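Long-range contacts in carbohydrate binding module E1 (Uncultured bacterium, PDB 5KLE), which binds cellulose-type beta-glucan chains, here cellopentaose, as a non-catalytic carbohydrate-binding module, probably holding an enzyme close to plant cell-wall polysaccharide: residues I31-S36 with V92-W97; F23-G28 with I81-A86; V48-N53 with R88-K93. One frame throughout, in Å; residues are numbered along the deposited sequence.

Contact 1 of 3, residues I31-S36 with V92-W97; sequences IKYNKS and VKFDNW. With BGC (beta-D-glucopyranose), chain B; BGC (beta-D-glucopyranose), chain C.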
# COMPACT_ATOMS: atom_id res chain seq x y z
N ILE A 31 -5.41 -3.33 -0.08
CA ILE A 31 -5.36 -2.84 1.30
C ILE A 31 -6.20 -1.56 1.38
O ILE A 31 -5.96 -0.60 0.62
CB ILE A 31 -3.92 -2.49 1.70
CG1 ILE A 31 -2.94 -3.60 1.31
CG2 ILE A 31 -3.85 -2.13 3.23
CD1 ILE A 31 -3.23 -4.83 1.95
N LYS A 32 -7.10 -1.47 2.36
CA LYS A 32 -7.78 -0.22 2.68
C LYS A 32 -6.93 0.53 3.70
O LYS A 32 -6.49 -0.05 4.70
CB LYS A 32 -9.15 -0.51 3.30
CG LYS A 32 -9.95 0.75 3.66
CD LYS A 32 -11.26 0.41 4.39
CE LYS A 32 -12.05 1.65 4.72
NZ LYS A 32 -13.42 1.24 5.20
N TYR A 33 -6.73 1.83 3.47
CA TYR A 33 -6.03 2.68 4.44
C TYR A 33 -6.68 4.05 4.43
O TYR A 33 -6.74 4.69 3.37
CB TYR A 33 -4.54 2.82 4.09
CG TYR A 33 -3.78 3.69 5.07
CD1 TYR A 33 -3.65 3.30 6.40
CD2 TYR A 33 -3.23 4.93 4.69
CE1 TYR A 33 -2.98 4.11 7.31
CE2 TYR A 33 -2.54 5.75 5.61
CZ TYR A 33 -2.44 5.33 6.93
OH TYR A 33 -1.77 6.08 7.89
N ASN A 34 -7.08 4.55 5.61
CA ASN A 34 -7.60 5.90 5.71
C ASN A 34 -6.46 6.87 6.06
O ASN A 34 -5.83 6.74 7.11
CB ASN A 34 -8.72 5.98 6.75
CG ASN A 34 -9.33 7.36 6.82
OD1 ASN A 34 -8.81 8.24 7.52
ND2 ASN A 34 -10.43 7.57 6.10
N LYS A 35 -6.21 7.85 5.16
CA LYS A 35 -5.24 8.93 5.39
C LYS A 35 -5.98 10.19 5.81
O LYS A 35 -6.72 10.79 5.03
CB LYS A 35 -4.40 9.21 4.14
CG LYS A 35 -3.51 10.44 4.35
CD LYS A 35 -2.33 10.52 3.39
CE LYS A 35 -2.75 10.91 1.96
NZ LYS A 35 -3.01 12.39 1.82
N SER A 36 -5.79 10.57 7.07
CA SER A 36 -6.54 11.69 7.62
C SER A 36 -6.02 13.05 7.14
O SER A 36 -6.80 13.99 7.00
CB SER A 36 -6.55 11.60 9.16
OG SER A 36 -5.23 11.65 9.64
N VAL A 92 5.01 -4.72 6.00
CA VAL A 92 4.91 -3.35 5.48
C VAL A 92 4.07 -2.54 6.45
O VAL A 92 3.22 -3.09 7.16
CB VAL A 92 4.29 -3.35 4.06
CG1 VAL A 92 2.82 -3.74 4.12
CG2 VAL A 92 4.48 -1.99 3.39
N LYS A 93 4.32 -1.21 6.50
CA LYS A 93 3.39 -0.31 7.19
C LYS A 93 3.08 0.91 6.35
O LYS A 93 3.89 1.34 5.53
CB LYS A 93 3.83 0.11 8.60
CG LYS A 93 5.24 0.66 8.67
CD LYS A 93 5.51 0.96 10.15
CE LYS A 93 6.93 1.26 10.44
NZ LYS A 93 7.09 1.52 11.93
N PHE A 94 1.85 1.41 6.52
CA PHE A 94 1.40 2.65 5.91
C PHE A 94 1.28 3.71 7.01
O PHE A 94 0.87 3.41 8.13
CB PHE A 94 0.02 2.48 5.25
CG PHE A 94 -0.02 1.47 4.12
CD1 PHE A 94 1.14 0.95 3.54
CD2 PHE A 94 -1.25 1.05 3.64
CE1 PHE A 94 1.07 -0.01 2.48
CE2 PHE A 94 -1.33 0.12 2.58
CZ PHE A 94 -0.17 -0.41 2.01
N ASP A 95 1.64 4.96 6.68
CA ASP A 95 1.62 6.06 7.63
C ASP A 95 1.36 7.35 6.85
O ASP A 95 1.22 7.33 5.62
CB ASP A 95 2.94 6.10 8.45
CG ASP A 95 2.77 6.65 9.88
OD1 ASP A 95 1.93 7.53 10.14
OD2 ASP A 95 3.54 6.20 10.78
N ASN A 96 1.31 8.48 7.56
CA ASN A 96 1.09 9.76 6.90
C ASN A 96 1.57 10.83 7.85
O ASN A 96 1.37 10.73 9.07
CB ASN A 96 -0.40 9.99 6.51
CG ASN A 96 -1.35 9.87 7.69
OD1 ASN A 96 -1.73 8.77 8.06
ND2 ASN A 96 -1.76 11.00 8.27
N TRP A 97 2.22 11.85 7.28
CA TRP A 97 2.69 12.99 8.06
C TRP A 97 3.04 14.17 7.18
O TRP A 97 2.98 14.05 5.95
CB TRP A 97 3.89 12.63 8.96
CG TRP A 97 5.12 12.10 8.23
CD1 TRP A 97 5.97 12.82 7.43
CD2 TRP A 97 5.64 10.77 8.26
NE1 TRP A 97 6.99 12.01 6.96
CE2 TRP A 97 6.81 10.74 7.46
CE3 TRP A 97 5.23 9.58 8.90
CZ2 TRP A 97 7.56 9.59 7.26
CZ3 TRP A 97 5.99 8.43 8.71
CH2 TRP A 97 7.15 8.44 7.90
OXT TRP A 97 3.39 15.27 7.68
C2 BGC B . 6.58 12.36 11.94
C3 BGC B . 7.68 11.34 12.17
C4 BGC B . 8.56 11.21 10.90
C5 BGC B . 9.00 12.59 10.47
C6 BGC B . 9.74 12.85 9.15
C1 BGC B . 7.16 13.68 11.44
O2 BGC B . 5.89 12.59 13.14
O3 BGC B . 7.07 10.13 12.62
O4 BGC B . 9.65 10.42 11.28
O5 BGC B . 7.92 13.48 10.32
O6 BGC B . 9.93 14.23 9.06
C2 BGC C . 10.46 3.14 11.25
C3 BGC C . 10.93 1.87 11.90
C4 BGC C . 12.23 1.40 11.26
C5 BGC C . 13.24 2.48 11.31
C6 BGC C . 14.45 2.17 10.47
C1 BGC C . 11.58 4.18 11.31
O2 BGC C . 9.29 3.60 11.91
O3 BGC C . 9.91 0.90 11.76
O4 BGC C . 12.76 0.37 11.95
O5 BGC C . 12.74 3.68 10.78
O6 BGC C . 15.16 3.35 10.28
O HOH W 1 -4.45 8.62 8.80
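Tyr33 and Asn96 join two strands that run nearly parallel, 31-35 and 92-96. Their axes come within 8.0 Å at an angle of 19°. The strands belong to different sheets, so side chains rather than backbone bonds fill the space between them. Tyr33 lies across from Phe94. The CB of Phe94 sits over the centre of the Tyr33 ring, 3.8 Å from the centroid, a CH-pi contact. Beyond it the two rings form an offset edge-to-face pair, with the edge of Phe94 turned to the face of Tyr33 and the planes at 79°. Next to it along the same ring, Ile31 CG2 comes obliquely to Phe94 CE2, at 3.4 Å in this conformer. This is the interior of a beta sandwich, with residues of both sheets interleaved; Ile42 of strand 40-44 and Ile81 of strand 77-86 also touch Phe94. CG of Tyr33 is anti to the backbone N (chi1 180°), which carries the hydroxyl to strand 92-96. There Tyr33 OH donates to Asn96 OD1 at 2.7 Å, in the carbonyl plane. A water also donates to Asn96 OD1, at 2.8 Å, and bonds to Asn34 O and Ser36 N, so two donors grip this oxygen. The aliphatic part of Lys35 packs on Asn96 CB, while its amine turns off to Asn76, Gly38 and Ala74. Segment 92-97 also serves the sugar site: Lys93 NZ donates to O3 of one glucose at 2.9 Å and to its O2, and another glucose lies over one face of the Trp97 ring, its C4 3.8 Å above the centre.

Contact 2 of 3, residues F23-G28 with I81-A86; sequences FSAVAG and IKIVSA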
# COMPACT_ATOMS: atom_id res chain seq x y z
N PHE A 23 2.13 -5.10 9.02
CA PHE A 23 1.33 -6.29 8.76
C PHE A 23 1.99 -7.06 7.62
O PHE A 23 2.78 -6.52 6.85
CB PHE A 23 -0.14 -5.93 8.48
CG PHE A 23 -0.35 -5.13 7.23
CD1 PHE A 23 -0.20 -3.74 7.22
CD2 PHE A 23 -0.65 -5.78 6.03
CE1 PHE A 23 -0.41 -3.02 6.02
CE2 PHE A 23 -0.85 -5.08 4.86
CZ PHE A 23 -0.72 -3.70 4.84
N SER A 24 1.69 -8.35 7.54
CA SER A 24 2.24 -9.20 6.49
C SER A 24 1.46 -9.02 5.21
O SER A 24 0.22 -9.08 5.22
CB SER A 24 2.13 -10.67 6.91
OG SER A 24 2.77 -11.50 5.96
N ALA A 25 2.17 -8.77 4.10
CA ALA A 25 1.56 -8.42 2.82
C ALA A 25 2.10 -9.31 1.72
O ALA A 25 3.25 -9.79 1.80
CB ALA A 25 1.88 -6.97 2.48
N VAL A 26 1.29 -9.52 0.68
CA VAL A 26 1.70 -10.32 -0.47
C VAL A 26 1.18 -9.70 -1.76
O VAL A 26 0.17 -8.98 -1.77
CB VAL A 26 1.23 -11.81 -0.46
CG1 VAL A 26 1.93 -12.64 0.60
CG2 VAL A 26 -0.19 -11.86 -0.26
N ALA A 27 1.88 -9.98 -2.85
CA ALA A 27 1.41 -9.56 -4.17
C ALA A 27 -0.04 -10.00 -4.40
O ALA A 27 -0.40 -11.17 -4.15
CB ALA A 27 2.31 -10.16 -5.26
N GLY A 28 -0.85 -9.07 -4.93
CA GLY A 28 -2.27 -9.30 -5.16
C GLY A 28 -3.18 -8.76 -4.07
O GLY A 28 -4.39 -8.62 -4.31
N ILE A 81 -5.18 0.39 -1.95
CA ILE A 81 -3.81 0.23 -2.43
C ILE A 81 -3.59 -1.24 -2.82
O ILE A 81 -3.61 -2.14 -1.95
CB ILE A 81 -2.81 0.70 -1.36
CG1 ILE A 81 -3.22 2.12 -0.93
CG2 ILE A 81 -1.39 0.64 -1.91
CD1 ILE A 81 -2.26 2.80 0.04
N LYS A 82 -3.41 -1.49 -4.12
CA LYS A 82 -3.12 -2.83 -4.63
C LYS A 82 -1.62 -3.09 -4.60
O LYS A 82 -0.83 -2.25 -5.09
CB LYS A 82 -3.63 -3.01 -6.06
CG LYS A 82 -3.35 -4.44 -6.57
CD LYS A 82 -4.16 -4.79 -7.79
CE LYS A 82 -3.90 -6.26 -8.16
NZ LYS A 82 -4.42 -6.52 -9.51
N ILE A 83 -1.22 -4.25 -4.09
CA ILE A 83 0.17 -4.71 -4.16
C ILE A 83 0.35 -5.40 -5.51
O ILE A 83 -0.14 -6.51 -5.74
CB ILE A 83 0.56 -5.60 -2.97
CG1 ILE A 83 0.22 -4.87 -1.67
CG2 ILE A 83 2.08 -5.89 -3.02
CD1 ILE A 83 0.70 -5.56 -0.41
N VAL A 84 1.04 -4.73 -6.41
CA VAL A 84 1.15 -5.19 -7.79
C VAL A 84 2.16 -6.31 -7.91
O VAL A 84 1.95 -7.28 -8.65
CB VAL A 84 1.51 -3.99 -8.70
CG1 VAL A 84 1.79 -4.50 -10.11
CG2 VAL A 84 0.34 -3.00 -8.72
N SER A 85 3.29 -6.20 -7.20
CA SER A 85 4.34 -7.19 -7.34
C SER A 85 5.11 -7.24 -6.03
O SER A 85 5.24 -6.24 -5.32
CB SER A 85 5.29 -6.85 -8.50
OG SER A 85 5.95 -5.62 -8.28
N ALA A 86 5.64 -8.44 -5.73
CA ALA A 86 6.54 -8.73 -4.61
C ALA A 86 6.88 -10.21 -4.69
O ALA A 86 5.96 -11.03 -4.88
CB ALA A 86 5.85 -8.44 -3.25
O HOH W 2 4.17 -11.79 -2.61
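Gly28 N donates to Ile83 O at 2.8 Å, the one direct hydrogen bond between 23-28 and 81-86, and Ala27 comes nearest to Ser85, with their CA atoms 4.9 Å apart. The N-H points almost straight at the oxygen, at 167°, and the donor is tilted 17° from the carbonyl plane. Gly28 has a positive phi, where a CB would collide with the carbonyl O of Ala27. Ile83 carries most of the side-chain packing. Its CG1 is anti to the carbonyl carbon and the chain stays extended to CD1 (chi2 -173°), which reaches Ala25 CB. That methyl pair is tight, at 3.4 Å. The CB of Ile83 lies 3.6 Å from Val26 O, and its CG2 branch reaches the CA of Ala27. An alanine here would keep CB but lose CG1, CG2 and CD1, which is likely to leave a gap facing Ala25 CB and the CA of Ala27. The contact joins the two sheets of the beta sandwich: strand 23-25 is an outer strand of the four-stranded sheet, strand 77-86 is inside the mixed sheet, and the loop after Ala25 crosses to the mixed sheet, passing strand 77-86 before it enters strand 30-35. Ile83 also touches Tyr52 of the neighbouring strand 50-54. Near the end of 81-86, Val84 and Ser85 both face Ser51, a classic beta bulge, and Ser85 OG is hydrogen-bonded to Ser51 OG. Past the bulge, the methyl of Ala27 lies against Ala86, 3.8 Å from Ala86 O and 4.4 Å from its CB. A water bridges the same two residues, accepting from Ala27 N at 2.9 Å and donating to Ala86 O at 3.0 Å.

Contact 3 of 3, residues V48-N53 with R88-K93; sequences VASSYN and RSFNVK. With BGC (beta-D-glucopyranose), chain C.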
# COMPACT_ATOMS: atom_id res chain seq x y z
N VAL A 48 12.54 -6.99 0.60
CA VAL A 48 11.83 -7.52 -0.55
C VAL A 48 11.27 -6.34 -1.33
O VAL A 48 10.51 -5.55 -0.79
CB VAL A 48 10.71 -8.45 -0.05
CG1 VAL A 48 9.83 -8.90 -1.20
CG2 VAL A 48 11.31 -9.66 0.64
N ALA A 49 11.65 -6.20 -2.60
CA ALA A 49 11.11 -5.10 -3.39
C ALA A 49 9.62 -5.28 -3.65
O ALA A 49 9.15 -6.40 -3.87
CB ALA A 49 11.83 -5.05 -4.73
N SER A 50 8.88 -4.17 -3.65
CA SER A 50 7.44 -4.22 -3.90
C SER A 50 6.97 -3.03 -4.74
O SER A 50 7.67 -2.02 -4.86
CB SER A 50 6.65 -4.28 -2.56
OG SER A 50 6.93 -3.14 -1.75
N SER A 51 5.79 -3.16 -5.34
CA SER A 51 5.19 -2.06 -6.10
C SER A 51 3.68 -2.03 -5.88
O SER A 51 3.07 -3.05 -5.58
CB SER A 51 5.54 -2.10 -7.58
OG SER A 51 4.89 -3.17 -8.24
N TYR A 52 3.09 -0.84 -6.08
CA TYR A 52 1.71 -0.56 -5.71
C TYR A 52 1.02 0.37 -6.70
O TYR A 52 1.65 1.23 -7.33
CB TYR A 52 1.64 0.21 -4.36
CG TYR A 52 2.47 -0.43 -3.25
CD1 TYR A 52 1.87 -1.28 -2.30
CD2 TYR A 52 3.87 -0.26 -3.21
CE1 TYR A 52 2.64 -1.90 -1.31
CE2 TYR A 52 4.65 -0.92 -2.22
CZ TYR A 52 4.01 -1.70 -1.26
OH TYR A 52 4.76 -2.37 -0.29
N ASN A 53 -0.29 0.20 -6.82
CA ASN A 53 -1.17 1.16 -7.50
C ASN A 53 -2.28 1.57 -6.54
O ASN A 53 -2.92 0.71 -5.92
CB ASN A 53 -1.88 0.53 -8.72
CG ASN A 53 -0.95 0.21 -9.87
OD1 ASN A 53 0.12 0.80 -10.00
ND2 ASN A 53 -1.38 -0.70 -10.76
N ARG A 88 7.78 -12.43 -2.43
CA ARG A 88 7.47 -13.24 -1.25
C ARG A 88 6.79 -12.33 -0.23
O ARG A 88 6.82 -11.11 -0.35
CB ARG A 88 8.72 -13.88 -0.64
CG ARG A 88 9.80 -12.88 -0.10
CD ARG A 88 11.11 -13.58 0.37
NE ARG A 88 11.75 -14.28 -0.78
CZ ARG A 88 12.95 -14.02 -1.28
NH1 ARG A 88 13.80 -13.15 -0.69
NH2 ARG A 88 13.29 -14.69 -2.37
N SER A 89 6.13 -12.94 0.75
CA SER A 89 5.46 -12.11 1.76
C SER A 89 6.48 -11.26 2.52
O SER A 89 7.64 -11.64 2.73
CB SER A 89 4.64 -12.96 2.73
OG SER A 89 5.49 -13.79 3.56
N PHE A 90 6.03 -10.08 2.93
CA PHE A 90 6.94 -9.13 3.57
C PHE A 90 6.14 -8.31 4.57
O PHE A 90 4.91 -8.27 4.52
CB PHE A 90 7.64 -8.22 2.52
CG PHE A 90 6.68 -7.37 1.69
CD1 PHE A 90 5.90 -7.91 0.65
CD2 PHE A 90 6.59 -6.03 1.92
CE1 PHE A 90 5.03 -7.08 -0.10
CE2 PHE A 90 5.74 -5.21 1.18
CZ PHE A 90 4.94 -5.72 0.18
N ASN A 91 6.83 -7.65 5.52
CA ASN A 91 6.12 -6.82 6.51
C ASN A 91 6.18 -5.36 6.06
O ASN A 91 7.27 -4.82 5.83
CB ASN A 91 6.74 -6.94 7.90
CG ASN A 91 6.49 -8.28 8.53
OD1 ASN A 91 5.49 -8.96 8.25
ND2 ASN A 91 7.37 -8.66 9.45
N VAL A 92 5.01 -4.72 6.00
CA VAL A 92 4.91 -3.35 5.48
C VAL A 92 4.07 -2.54 6.45
O VAL A 92 3.22 -3.09 7.16
CB VAL A 92 4.29 -3.35 4.06
CG1 VAL A 92 2.82 -3.74 4.12
CG2 VAL A 92 4.48 -1.99 3.39
N LYS A 93 4.32 -1.21 6.50
CA LYS A 93 3.39 -0.31 7.19
C LYS A 93 3.08 0.91 6.35
O LYS A 93 3.89 1.34 5.53
CB LYS A 93 3.83 0.11 8.60
CG LYS A 93 5.24 0.66 8.67
CD LYS A 93 5.51 0.96 10.15
CE LYS A 93 6.93 1.26 10.44
NZ LYS A 93 7.09 1.52 11.93
C2 BGC C . 10.46 3.14 11.25
C3 BGC C . 10.93 1.87 11.90
C4 BGC C . 12.23 1.40 11.26
C5 BGC C . 13.24 2.48 11.31
C6 BGC C . 14.45 2.17 10.47
C1 BGC C . 11.58 4.18 11.31
O2 BGC C . 9.29 3.60 11.91
O3 BGC C . 9.91 0.90 11.76
O4 BGC C . 12.76 0.37 11.95
O5 BGC C . 12.74 3.68 10.78
O6 BGC C . 15.16 3.35 10.28
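Phe90 meets Val48, Ser50 and Tyr52 across the interior of the beta sandwich. Strand 50-53 belongs to the mixed sheet and strand 90-93 to the four-stranded one. Their axes cross at 46° and come no closer than 11.1 Å, so no hydrogen bond spans the contact and side chains alone connect the two segments. The apolar packing centres on Phe90. Its CG lies between the backbone N and the carbonyl carbon (chi1 61°), and the ring reaches over to strand 50-53. Ser50 CB packs on Phe90 CZ at 3.5 Å. The CB atoms of Val48 and Phe90 are 4.0 Å apart. Towards the surface, the aliphatic part of Arg88 crosses Val48 at a slant, with Arg88 CG 3.6 Å from Val48 CG2. Ala25 and Ser44, from the strands on either side of 90-96, also touch Phe90. The polar contacts stay within one segment or lead to the sugar. Lys93, its chain extended beyond CG, turns away from the core to the sugar face. In the core, the Tyr52 hydroxyl approaches the edge of the Phe90 ring, near its plane, at 3.3 Å from CE2. It also lies 3.7 Å from Val92 CG2. Its proton goes to a residue of its own strand: Tyr52 OH donates to Ser50 OG at 2.7 Å.

Overall arrangement
All three contacts join the two sheets of one beta sandwich. Strand 90-96 serves contacts 1 and 3, which share Val92 and Lys93; strand 23-25, its neighbour in the four-stranded sheet, serves contact 2. From the mixed sheet come 30-35, 77-86 and 50-54, side by side in that order, in contacts 1, 2 and 3. Contacts 2 and 3 have centres about 5 Å apart; contact 1 is about 14 Å from each, across the chain's centre. Along the chain, the segments of contact 2 alternate with those of both others. The closing strand 90-96 thus packs against the core while its Lys93, with Trp97 just beyond, meets the bound glucan.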